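Local coordinates for protein TrwG component of type IV secretion system (Bartonella birtlesii, PDB 4JF8) that probably serves as a VirB8-type inner-membrane component of a type IV secretion system, this chain being its soluble NTF2-like domain, at residues E57-D62 with L97-I103; L73-V79 with F164-S168; R115-T119 with T142-T146. All coordinates share one frame; numbering follows the deposited sequence. Where two conformers were deposited one is given.

Residues 57-62 lead out of helix 42-57 and pair with 97-103, the turn and first residues of strand 101-112 (contact 1), closing a mostly helical loop. Inside that loop lies 73-79, the first half of contact 2. Its partner, 164-168, comes later on strand 164-173, so contacts 1 and 2 cross along the chain. Contact 3 pairs 115-119 with 142-146 in the hairpin of strands 117-128 and 137-147, wholly between the halves of contact 2. Contacts 2 and 3 touch: Thr167 N lies 2.8 Å from Gly144 O. Contact 1 joins the loop after helix 42-57 to outermost strand 101-112, contact 2 the start of helix 77-85 to the other, 164-173, and contact 3 the two inner strands.

Contact 1 (E57-D62 with L97-I103); sequences ETYDYD and LSNKARI
In one of its two conformers Arg102 bridges two aspartates. Its NE gives a weak hydrogen bond to Asp60 OD1 at 3.0 Å, and its NH2 a straighter one to Asp62 OD2, also 3.0 Å. Both salt bridges lie at the guanidinium edge, but the Asp60 carboxylate is turned 83° to the guanidinium plane. Asp60 OD1 also accepts from Asp62 N, an Asx turn that probably helps hold both acids near the arginine. Tyr59 OH donates to Ser98 O at 2.7 Å. The backbones of Tyr59 and Ile103 form an antiparallel hydrogen-bonded pair, with Ile103 N to Tyr59 O at 2.8 Å. This single bridge joins the loop after helix 42-57 to the start of strand 101-112, an outermost strand of the sheet in this NTF2-like, VirB8-family domain. A type II' turn, Leu97 to Lys100, precedes it. A water links Tyr61 N to Ala101 O. A chi1 of -176° turns the Tyr59 ring toward Leu97 and Ser98. Leu97 CD1 sits over one ring face, and Ser98 O and Ala101 O meet the edge in plane. In one conformer of Tyr61, Asn99 CB packs over a ring face, 3.6 Å from its centroid. Tyr59 CB rests on Ile103 CB.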
loop_
_atom_site.group_PDB
_atom_site.type_symbol
_atom_site.label_atom_id
_atom_site.label_comp_id
_atom_site.label_asym_id
_atom_site.label_seq_id
_atom_site.Cartn_x
_atom_site.Cartn_y
_atom_site.Cartn_z
ATOM N N GLU A 57 -3.851 4.092 11.877
ATOM C CA GLU A 57 -4.057 3.495 13.195
ATOM C C GLU A 57 -3.057 2.383 13.516
ATOM O O GLU A 57 -2.815 2.078 14.675
ATOM C CB GLU A 57 -5.498 2.966 13.332
ATOM C CG GLU A 57 -6.582 4.030 13.226
ATOM C CD GLU A 57 -6.510 5.086 14.311
ATOM O OE1 GLU A 57 -6.025 4.796 15.432
ATOM O OE2 GLU A 57 -6.950 6.219 14.039
ATOM N N THR A 58 -2.484 1.754 12.506
ATOM C CA THR A 58 -1.465 0.725 12.741
ATOM C C THR A 58 -0.224 1.325 13.340
ATOM O O THR A 58 0.213 2.393 12.888
ATOM C CB THR A 58 -1.074 0.029 11.421
ATOM O OG1 THR A 58 -2.192 -0.713 10.922
ATOM C CG2 THR A 58 0.119 -0.899 11.605
ATOM N N TYR A 59 0.331 0.679 14.362
ATOM C CA TYR A 59 1.678 1.024 14.811
ATOM C C TYR A 59 2.542 -0.196 14.638
ATOM O O TYR A 59 2.329 -1.214 15.292
ATOM C CB TYR A 59 1.740 1.516 16.284
ATOM C CG TYR A 59 3.150 1.924 16.589
ATOM C CD1 TYR A 59 3.611 3.179 16.271
ATOM C CD2 TYR A 59 4.053 1.010 17.138
ATOM C CE1 TYR A 59 4.916 3.542 16.493
ATOM C CE2 TYR A 59 5.374 1.360 17.358
ATOM C CZ TYR A 59 5.794 2.633 17.044
ATOM O OH TYR A 59 7.112 3.016 17.231
ATOM N N ASP A 60 3.542 -0.099 13.771
ATOM C CA ASP A 60 4.434 -1.230 13.535
ATOM C C ASP A 60 5.735 -0.631 13.065
ATOM O O ASP A 60 5.794 -0.075 11.976
ATOM C CB ASP A 60 3.824 -2.179 12.501
ATOM C CG ASP A 60 4.647 -3.433 12.269
ATOM O OD1 ASP A 60 5.821 -3.488 12.651
ATOM O OD2 ASP A 60 4.049 -4.354 11.655
ATOM N N TYR A 61 6.789 -0.763 13.852
ATOM C CA TYR A 61 8.099 -0.217 13.534
ATOM C C TYR A 61 8.578 -0.673 12.159
ATOM O O TYR A 61 9.274 0.068 11.459
ATOM C CB TYR A 61 9.061 -0.702 14.612
ATOM C CG TYR A 61 10.421 -0.069 14.654
ATOM C CD1 TYR A 61 10.595 1.186 15.219
ATOM C CD2 TYR A 61 11.541 -0.743 14.179
ATOM C CE1 TYR A 61 11.845 1.765 15.291
ATOM C CE2 TYR A 61 12.797 -0.173 14.246
ATOM C CZ TYR A 61 12.942 1.080 14.800
ATOM O OH TYR A 61 14.185 1.669 14.871
ATOM N N ASP A 62 8.213 -1.897 11.792
ATOM C CA ASP A 62 8.611 -2.467 10.498
ATOM C C ASP A 62 8.012 -1.727 9.313
ATOM O O ASP A 62 8.592 -1.782 8.219
ATOM C CB ASP A 62 8.223 -3.943 10.382
ATOM C CG ASP A 62 8.954 -4.834 11.376
ATOM O OD1 ASP A 62 9.973 -4.406 11.946
ATOM O OD2 ASP A 62 8.438 -5.944 11.577
ATOM N N LEU A 97 6.667 3.700 22.080
ATOM C CA LEU A 97 6.566 2.299 21.699
ATOM C C LEU A 97 7.814 1.767 21.012
ATOM O O LEU A 97 8.050 0.568 21.080
ATOM C CB LEU A 97 5.346 2.063 20.808
ATOM C CG LEU A 97 3.997 2.456 21.424
ATOM C CD1 LEU A 97 2.873 2.115 20.448
ATOM C CD2 LEU A 97 3.787 1.783 22.779
ATOM N N SER A 98 8.585 2.625 20.346
ATOM C CA SER A 98 9.801 2.201 19.669
ATOM C C SER A 98 9.519 0.963 18.802
ATOM O O SER A 98 8.529 0.897 18.077
ATOM C CB SER A 98 10.891 1.954 20.727
ATOM O OG SER A 98 12.145 1.640 20.151
ATOM N N ASN A 99 10.385 -0.035 18.882
ATOM C CA ASN A 99 10.125 -1.299 18.216
ATOM C C ASN A 99 9.708 -2.348 19.232
ATOM O O ASN A 99 9.826 -3.549 18.966
ATOM C CB ASN A 99 11.351 -1.774 17.441
ATOM C CG ASN A 99 12.525 -2.107 18.333
ATOM O OD1 ASN A 99 12.602 -1.677 19.476
ATOM N ND2 ASN A 99 13.467 -2.877 17.789
ATOM N N LYS A 100 9.184 -1.906 20.372
ATOM C CA LYS A 100 8.865 -2.813 21.465
ATOM C C LYS A 100 7.381 -3.104 21.598
ATOM O O LYS A 100 6.957 -3.795 22.505
ATOM C CB LYS A 100 9.414 -2.230 22.766
ATOM C CG LYS A 100 10.945 -2.044 22.766
ATOM C CD LYS A 100 11.672 -3.341 22.433
ATOM C CE LYS A 100 13.177 -3.268 22.702
ATOM N NZ LYS A 100 13.933 -2.496 21.680
ATOM N N ALA A 101 6.572 -2.587 20.678
ATOM C CA ALA A 101 5.156 -2.945 20.630
ATOM C C ALA A 101 4.620 -2.669 19.256
ATOM O O ALA A 101 5.132 -1.783 18.558
ATOM C CB ALA A 101 4.366 -2.135 21.634
ATOM N N ARG A 102 3.576 -3.415 18.912
ATOM C CA ARG A 102 2.798 -3.186 17.699
ATOM C C ARG A 102 1.366 -2.924 18.135
ATOM O O ARG A 102 0.906 -3.493 19.126
ATOM C CB ARG A 102 2.802 -4.420 16.790
ATOM C CG ARG A 102 4.058 -4.636 15.985
ATOM C CD ARG A 102 3.886 -5.682 14.889
ATOM N NE ARG A 102 5.154 -5.963 14.232
ATOM C CZ ARG A 102 6.018 -6.859 14.690
ATOM N NH1 ARG A 102 5.695 -7.570 15.749
ATOM N NH2 ARG A 102 7.168 -7.068 14.066
ATOM N N ILE A 103 0.671 -2.090 17.381
ATOM C CA ILE A 103 -0.779 -1.922 17.493
ATOM C C ILE A 103 -1.339 -2.445 16.186
ATOM O O ILE A 103 -1.089 -1.872 15.124
ATOM C CB ILE A 103 -1.208 -0.478 17.745
ATOM C CG1 ILE A 103 -0.663 0.055 19.074
ATOM C CG2 ILE A 103 -2.745 -0.423 17.787
ATOM C CD1 ILE A 103 -0.883 1.531 19.283
HETATM O O HOH W 1 6.739 -2.105 16.366
#

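Contact 2 (L73-V79 with F164-S168); sequences LLSTAAV and FQVTS
Thr76 and Val166 hold the link between helix 77-85 and strand 164-173. Leu74 to Thr76 run beside the strand and form a single bridge at Ser75 and Val166. Thr76 is also the N-cap of helix 77-85. The contact thus ties a helix start to an outermost strand of the sheet in this NTF2-like domain. Val166 uses both backbone polar groups: its N donates to Leu74 O at 2.8 Å, and its O accepts from Thr76 N at 3.1 Å.

The Thr76 side chain is placed by chi1 62°, which sets OG1 between the backbone N and the carbonyl carbon. There it accepts from Val79 N, the capping bond, and gives a weak bond to Val166 O. The same torsion puts CG2 beside the backbone N and against the strand, 3.8 Å from Thr167 CG2. Val79 points at the strand from the first turn of the helix. Its CG1 is anti to the backbone N (chi1 173°) and lies near Val166 CG1, while its CG2 rests over the carbonyls of Val166 and Thr167. Leu74 and Phe164 cross at about a right angle, with Leu74 CB at the ring edge. Elsewhere Phe164 meets Trp48 and, edge-to-face, Tyr147. Ser75 points away from the strand, and its OG bonds to Tyr52 OH and Thr71 O. The Gln165 chain bends at chi2, back toward Leu73 to Thr76. Gln165 CB lies 4.0 Å from Thr76 CG2.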
loop_
_atom_site.group_PDB
_atom_site.type_symbol
_atom_site.label_atom_id
_atom_site.label_comp_id
_atom_site.label_asym_id
_atom_site.label_seq_id
_atom_site.Cartn_x
_atom_site.Cartn_y
_atom_site.Cartn_z
ATOM N N LEU A 73 0.136 11.821 3.210
ATOM C CA LEU A 73 -0.218 12.101 1.813
ATOM C C LEU A 73 -1.715 12.227 1.614
ATOM O O LEU A 73 -2.193 13.051 0.840
ATOM C CB LEU A 73 0.345 10.984 0.935
ATOM C CG LEU A 73 0.134 11.139 -0.565
ATOM C CD1 LEU A 73 0.933 12.304 -1.141
ATOM C CD2 LEU A 73 0.446 9.815 -1.247
ATOM N N LEU A 74 -2.472 11.399 2.323
ATOM C CA LEU A 74 -3.911 11.303 2.144
ATOM C C LEU A 74 -4.707 12.236 3.028
ATOM O O LEU A 74 -5.937 12.146 3.027
ATOM C CB LEU A 74 -4.350 9.843 2.354
ATOM C CG LEU A 74 -3.736 8.774 1.444
ATOM C CD1 LEU A 74 -4.395 7.452 1.761
ATOM C CD2 LEU A 74 -3.906 9.136 -0.030
ATOM N N SER A 75 -4.028 13.136 3.733
ATOM C CA SER A 75 -4.670 14.078 4.659
ATOM C C SER A 75 -4.526 15.504 4.169
ATOM O O SER A 75 -3.471 15.888 3.683
ATOM C CB SER A 75 -3.993 13.994 6.023
ATOM O OG SER A 75 -4.082 12.684 6.605
ATOM N N THR A 76 -5.564 16.313 4.335
ATOM C CA THR A 76 -5.409 17.748 4.119
ATOM C C THR A 76 -4.387 18.299 5.087
ATOM O O THR A 76 -4.052 17.662 6.091
ATOM C CB THR A 76 -6.708 18.520 4.367
ATOM O OG1 THR A 76 -7.071 18.343 5.750
ATOM C CG2 THR A 76 -7.844 18.099 3.404
ATOM N N ALA A 77 -3.910 19.505 4.818
ATOM C CA ALA A 77 -2.938 20.142 5.696
ATOM C C ALA A 77 -3.401 20.189 7.154
ATOM O O ALA A 77 -2.643 19.893 8.071
ATOM C CB ALA A 77 -2.631 21.542 5.172
ATOM N N ALA A 78 -4.656 20.542 7.377
ATOM C CA ALA A 78 -5.173 20.629 8.733
ATOM C C ALA A 78 -5.203 19.263 9.432
ATOM O O ALA A 78 -4.885 19.136 10.613
ATOM C CB ALA A 78 -6.550 21.265 8.776
ATOM N N VAL A 79 -5.555 18.221 8.670
ATOM C CA VAL A 79 -5.592 16.877 9.247
ATOM C C VAL A 79 -4.159 16.357 9.467
ATOM O O VAL A 79 -3.871 15.682 10.452
ATOM C CB VAL A 79 -6.466 15.946 8.391
ATOM C CG1 VAL A 79 -6.388 14.507 8.855
ATOM C CG2 VAL A 79 -7.916 16.403 8.443
ATOM N N PHE A 164 -7.437 11.771 -3.363
ATOM C CA PHE A 164 -8.172 11.482 -2.142
ATOM C C PHE A 164 -7.577 12.269 -0.985
ATOM O O PHE A 164 -6.376 12.270 -0.789
ATOM C CB PHE A 164 -8.092 9.981 -1.841
ATOM C CG PHE A 164 -8.765 9.570 -0.547
ATOM C CD1 PHE A 164 -10.143 9.421 -0.474
ATOM C CD2 PHE A 164 -8.018 9.298 0.581
ATOM C CE1 PHE A 164 -10.766 9.020 0.702
ATOM C CE2 PHE A 164 -8.640 8.908 1.742
ATOM C CZ PHE A 164 -10.003 8.757 1.792
ATOM N N GLN A 165 -8.440 12.927 -0.223
ATOM C CA GLN A 165 -8.038 13.732 0.923
ATOM C C GLN A 165 -9.031 13.557 2.046
ATOM O O GLN A 165 -10.242 13.788 1.864
ATOM C CB GLN A 165 -7.941 15.217 0.578
ATOM C CG GLN A 165 -6.843 15.572 -0.396
ATOM C CD GLN A 165 -5.472 15.511 0.232
ATOM O OE1 GLN A 165 -4.838 14.431 0.345
ATOM N NE2 GLN A 165 -5.002 16.644 0.656
ATOM N N VAL A 166 -8.518 13.151 3.203
ATOM C CA VAL A 166 -9.305 13.144 4.431
ATOM C C VAL A 166 -9.321 14.574 4.949
ATOM O O VAL A 166 -8.258 15.170 5.218
ATOM C CB VAL A 166 -8.736 12.159 5.443
ATOM C CG1 VAL A 166 -9.370 12.346 6.822
ATOM C CG2 VAL A 166 -8.915 10.739 4.945
ATOM N N THR A 167 -10.539 15.116 5.099
ATOM C CA THR A 167 -10.746 16.506 5.511
ATOM C C THR A 167 -11.084 16.626 6.988
ATOM O O THR A 167 -10.963 17.707 7.563
ATOM C CB THR A 167 -11.878 17.149 4.695
ATOM O OG1 THR A 167 -13.076 16.384 4.905
ATOM C CG2 THR A 167 -11.506 17.186 3.213
ATOM N N SER A 168 -11.512 15.522 7.594
ATOM C CA SER A 168 -11.738 15.450 9.042
ATOM C C SER A 168 -11.617 14.007 9.478
ATOM O O SER A 168 -12.001 13.111 8.748
ATOM C CB SER A 168 -13.096 16.050 9.439
ATOM O OG SER A 168 -14.167 15.304 8.952
#

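Contact 3 (R115-T119 with T142-T146); sequences RGQAT and TIGYT
Ala118 and Ile143 form the antiparallel hydrogen-bonded pair at the middle of this contact. It belongs to the beta hairpin of strands 117-128 and 137-147, the inner two of the four-stranded sheet. Gln117 with Gly144 and Thr119 with Thr142 are the non-hydrogen-bonded pairs next to it. The short strand segments run 150° apart.

The main hydrogen bonds are between backbones. Ala118 N donates to Ile143 O, and Ile143 N returns the bond to Ala118 O, each at 2.9 Å. Tyr145 N donates to Gly116 O, also at 2.9 Å, and extends the ladder past the strand end. CA-H...O contacts lie between these bonds; in one of them Gln117 CA comes 3.2 Å from Ile143 O.

Ring packing is the work of Tyr145. Its CG stands between the backbone N and the carbonyl carbon (chi1 68°), which swings the ring across to residues 116-118. Gly116, whose phi is positive (106°), brings its CA over one face, 4.3 Å from the ring centroid, a CH-pi contact offset toward the rim.

Apolar packing is on the side of Ala118 and Ile143. Ala118 CB meets Tyr145 CE2 at 4.0 Å. Leu49 of helix 42-57 touches Ala118, Ile143 and Tyr145 there, so this side of the hairpin is covered by that helix. Gln117, Thr119 and Thr142 lie on the other face, where Gln117 OE1, in one of its two conformers, bonds to Asn113 ND2.

The last group is polar. Tyr145 OH bonds to Asp45 OD2. One water accepts from Gly116 N and donates to Gln117 O and to Tyr145 OH, the last at 2.7 Å.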
loop_
_atom_site.group_PDB
_atom_site.type_symbol
_atom_site.label_atom_id
_atom_site.label_comp_id
_atom_site.label_asym_id
_atom_site.label_seq_id
_atom_site.Cartn_x
_atom_site.Cartn_y
_atom_site.Cartn_z
ATOM N N ARG A 115 -21.993 11.040 0.498
ATOM C CA ARG A 115 -21.981 12.490 0.518
ATOM C C ARG A 115 -20.655 13.063 0.980
ATOM O O ARG A 115 -20.537 14.280 1.121
ATOM C CB ARG A 115 -23.081 12.963 1.468
ATOM C CG ARG A 115 -24.467 12.536 0.997
ATOM C CD ARG A 115 -25.486 12.463 2.111
ATOM N NE ARG A 115 -25.484 13.668 2.908
ATOM C CZ ARG A 115 -26.374 13.978 3.844
ATOM N NH1 ARG A 115 -27.435 13.200 4.094
ATOM N NH2 ARG A 115 -26.210 15.114 4.519
ATOM N N GLY A 116 -19.665 12.193 1.225
ATOM C CA GLY A 116 -18.343 12.620 1.681
ATOM C C GLY A 116 -18.056 12.333 3.138
ATOM O O GLY A 116 -17.045 12.805 3.665
ATOM N N GLN A 117 -18.930 11.587 3.813
ATOM C CA GLN A 117 -18.615 11.095 5.150
ATOM C C GLN A 117 -18.681 9.586 5.181
ATOM O O GLN A 117 -19.315 8.950 4.342
ATOM C CB GLN A 117 -19.542 11.680 6.214
ATOM C CG GLN A 117 -19.480 13.193 6.316
ATOM C CD GLN A 117 -20.222 13.850 5.181
ATOM O OE1 GLN A 117 -21.304 13.414 4.812
ATOM N NE2 GLN A 117 -19.634 14.891 4.604
ATOM N N ALA A 118 -17.991 9.001 6.162
ATOM C CA ALA A 118 -18.016 7.562 6.348
ATOM C C ALA A 118 -17.764 7.253 7.798
ATOM O O ALA A 118 -17.101 8.018 8.507
ATOM C CB ALA A 118 -16.962 6.898 5.479
ATOM N N THR A 119 -18.290 6.129 8.246
ATOM C CA THR A 119 -17.855 5.555 9.496
ATOM C C THR A 119 -17.128 4.254 9.212
ATOM O O THR A 119 -17.457 3.528 8.275
ATOM C CB THR A 119 -19.005 5.296 10.472
ATOM O OG1 THR A 119 -19.959 4.481 9.831
ATOM C CG2 THR A 119 -19.661 6.560 10.886
ATOM N N THR A 142 -14.890 8.369 12.401
ATOM C CA THR A 142 -15.855 9.191 11.660
ATOM C C THR A 142 -15.007 10.066 10.769
ATOM O O THR A 142 -14.149 10.814 11.256
ATOM C CB THR A 142 -16.741 10.025 12.614
ATOM O OG1 THR A 142 -17.449 9.140 13.487
ATOM C CG2 THR A 142 -17.710 10.870 11.832
ATOM N N ILE A 143 -15.205 9.931 9.467
ATOM C CA ILE A 143 -14.261 10.459 8.482
ATOM C C ILE A 143 -14.972 11.334 7.466
ATOM O O ILE A 143 -15.976 10.930 6.873
ATOM C CB ILE A 143 -13.564 9.315 7.732
ATOM C CG1 ILE A 143 -13.028 8.286 8.731
ATOM C CG2 ILE A 143 -12.438 9.861 6.860
ATOM C CD1 ILE A 143 -12.253 7.147 8.107
ATOM N N GLY A 144 -14.457 12.542 7.267
ATOM C CA GLY A 144 -14.874 13.368 6.147
ATOM C C GLY A 144 -13.797 13.271 5.090
ATOM O O GLY A 144 -12.600 13.249 5.407
ATOM N N TYR A 145 -14.203 13.203 3.832
ATOM C CA TYR A 145 -13.245 13.016 2.733
ATOM C C TYR A 145 -13.755 13.636 1.458
ATOM O O TYR A 145 -14.947 13.915 1.319
ATOM C CB TYR A 145 -12.897 11.538 2.535
ATOM C CG TYR A 145 -14.032 10.683 2.028
ATOM C CD1 TYR A 145 -14.189 10.411 0.687
ATOM C CD2 TYR A 145 -14.960 10.135 2.915
ATOM C CE1 TYR A 145 -15.228 9.610 0.219
ATOM C CE2 TYR A 145 -16.003 9.345 2.467
ATOM C CZ TYR A 145 -16.127 9.067 1.118
ATOM O OH TYR A 145 -17.155 8.260 0.664
ATOM N N THR A 146 -12.844 13.843 0.523
ATOM C CA THR A 146 -13.146 14.413 -0.777
ATOM C C THR A 146 -12.054 13.944 -1.731
ATOM O O THR A 146 -11.056 13.351 -1.319
ATOM C CB THR A 146 -13.186 15.958 -0.707
ATOM O OG1 THR A 146 -13.772 16.470 -1.909
ATOM C CG2 THR A 146 -11.800 16.549 -0.487
HETATM O O HOH W 2 -19.543 9.230 1.535
#